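Local coordinates for peptidoglycan synthetase penicillin-binding protein 3 (Bifidobacterium adolescentis, PDB 4YE5), which probably binds penicillin and, as a member of the transpeptidase family, probably cross-links peptidoglycan strands during cell-wall synthesis, at residues A[389-392]-A[393-396]. Numbering follows the deposited sequence.
Sequences SWDR and RTRN
Asp391 and Thr394 close a capping box at the entrance to the short helix 394-397, on the surface of the penicillin-binding transpeptidase domain. Their bonds are reciprocal: Asp391 OD1 accepts from Thr394 N at 3.0 Å, nearly straight at 167°, while Thr394 OG1 accepts from Asp391 N, also at 3.0 Å. The amide of Thr394 meets OD1 on the syn side but well out of the carboxylate plane. Asp391 OD1 also takes Arg393 N at 2.8 Å, nearly along its own C-O bond. Asp391 CG sits between its own backbone N and carbonyl carbon (chi1 63°), which turns OD1 back over these two amides at the start of the helix. The main chain adds a bond from Arg395 N to Asp391 O.

The side chains of Arg392 and Arg395 run side by side in the same direction, their guanidinium planes only 4° apart and their centres 4.3 Å apart. The stack is offset: Arg395 CD lies over the middle of the Arg392 group, 3.4 Å from Arg392 CZ, and Arg392 NH1 lies over one face of the Arg395 group, displaced toward its rim. Bends at chi2 and chi3 bring the Arg392 guanidinium back over Arg395. Trp390 flanks the same turn: its CB rests against Thr394 OG1, and the ring atom Trp390 CE3 approaches Arg395 CA to 3.6 Å.

Farther out, Trp390 also packs against helix 356-365, touching Asn356, Arg359 and Tyr360, while its NE1 bonds to His385 O. The salt bridge from Arg392 NE to Glu318 OE1 probably offsets part of the like charge of the stacked pair, and Arg395 NE donates to Asn356 OD1 on helix 356-365.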
loop_
_atom_site.group_PDB
_atom_site.type_symbol
_atom_site.label_atom_id
_atom_site.label_comp_id
_atom_site.label_asym_id
_atom_site.label_seq_id
_atom_site.Cartn_x
_atom_site.Cartn_y
_atom_site.Cartn_z
ATOM N N SER A 389 30.871 4.322 12.074
ATOM C CA SER A 389 30.759 2.982 12.654
ATOM C C SER A 389 31.280 1.904 11.710
ATOM O O SER A 389 31.341 0.738 12.085
ATOM C CB SER A 389 29.308 2.651 13.014
ATOM O OG SER A 389 28.576 2.258 11.859
ATOM N N TRP A 390 31.616 2.279 10.478
ATOM C CA TRP A 390 32.090 1.309 9.489
ATOM C C TRP A 390 33.486 0.852 9.862
ATOM O O TRP A 390 34.245 1.606 10.464
ATOM C CB TRP A 390 32.158 1.940 8.094
ATOM C CG TRP A 390 30.829 2.358 7.520
ATOM C CD1 TRP A 390 29.587 2.089 8.018
ATOM C CD2 TRP A 390 30.626 3.126 6.329
ATOM N NE1 TRP A 390 28.617 2.646 7.204
ATOM C CE2 TRP A 390 29.233 3.289 6.165
ATOM C CE3 TRP A 390 31.489 3.695 5.390
ATOM C CZ2 TRP A 390 28.683 3.998 5.090
ATOM C CZ3 TRP A 390 30.944 4.396 4.327
ATOM C CH2 TRP A 390 29.554 4.546 4.191
ATOM N N ASP A 391 33.841 -0.373 9.491
ATOM C CA ASP A 391 35.224 -0.816 9.646
ATOM C C ASP A 391 35.886 -0.813 8.277
ATOM O O ASP A 391 35.256 -0.433 7.290
ATOM C CB ASP A 391 35.319 -2.189 10.334
ATOM C CG ASP A 391 34.660 -3.301 9.541
ATOM O OD1 ASP A 391 34.882 -3.390 8.316
ATOM O OD2 ASP A 391 33.912 -4.095 10.149
ATOM N N ARG A 392 37.140 -1.254 8.211
ATOM C CA ARG A 392 37.908 -1.176 6.969
ATOM C C ARG A 392 37.341 -2.012 5.820
ATOM O O ARG A 392 37.631 -1.744 4.654
ATOM C CB ARG A 392 39.388 -1.511 7.198
ATOM C CG ARG A 392 40.147 -0.454 7.992
ATOM C CD ARG A 392 39.616 0.963 7.742
ATOM N NE ARG A 392 40.205 1.605 6.567
ATOM C CZ ARG A 392 39.996 2.875 6.223
ATOM N NH1 ARG A 392 40.570 3.379 5.135
ATOM N NH2 ARG A 392 39.206 3.644 6.963
ATOM N N ARG A 393 36.536 -3.017 6.141
ATOM C CA ARG A 393 35.895 -3.809 5.094
ATOM C C ARG A 393 34.537 -3.243 4.648
ATOM O O ARG A 393 34.285 -3.058 3.452
ATOM C CB ARG A 393 35.754 -5.273 5.520
ATOM C CG ARG A 393 35.174 -6.146 4.417
ATOM C CD ARG A 393 35.424 -7.635 4.615
ATOM N NE ARG A 393 35.178 -8.340 3.361
ATOM C CZ ARG A 393 36.128 -8.670 2.488
ATOM N NH1 ARG A 393 37.397 -8.385 2.744
ATOM N NH2 ARG A 393 35.809 -9.297 1.362
ATOM N N THR A 394 33.659 -2.968 5.606
ATOM C CA THR A 394 32.309 -2.521 5.275
ATOM C C THR A 394 32.311 -1.161 4.578
ATOM O O THR A 394 31.383 -0.850 3.850
ATOM C CB THR A 394 31.388 -2.470 6.513
ATOM O OG1 THR A 394 31.884 -1.496 7.443
ATOM C CG2 THR A 394 31.323 -3.847 7.194
ATOM N N ARG A 395 33.355 -0.356 4.791
ATOM C CA ARG A 395 33.460 0.923 4.080
ATOM C C ARG A 395 33.572 0.671 2.576
ATOM O O ARG A 395 33.237 1.537 1.770
ATOM C CB ARG A 395 34.660 1.750 4.575
ATOM C CG ARG A 395 36.011 1.213 4.117
ATOM C CD ARG A 395 37.167 2.120 4.526
ATOM N NE ARG A 395 37.061 3.470 3.969
ATOM C CZ ARG A 395 37.623 3.861 2.829
ATOM N NH1 ARG A 395 37.477 5.115 2.409
ATOM N NH2 ARG A 395 38.334 3.004 2.106
ATOM N N ASN A 396 34.029 -0.525 2.204
ATOM C CA ASN A 396 34.149 -0.903 0.791
ATOM C C ASN A 396 32.967 -1.691 0.231
ATOM O O ASN A 396 32.507 -1.440 -0.895
ATOM C CB ASN A 396 35.460 -1.662 0.564
ATOM C CG ASN A 396 36.643 -0.731 0.460
ATOM O OD1 ASN A 396 36.598 0.252 -0.286
ATOM N ND2 ASN A 396 37.702 -1.009 1.226
#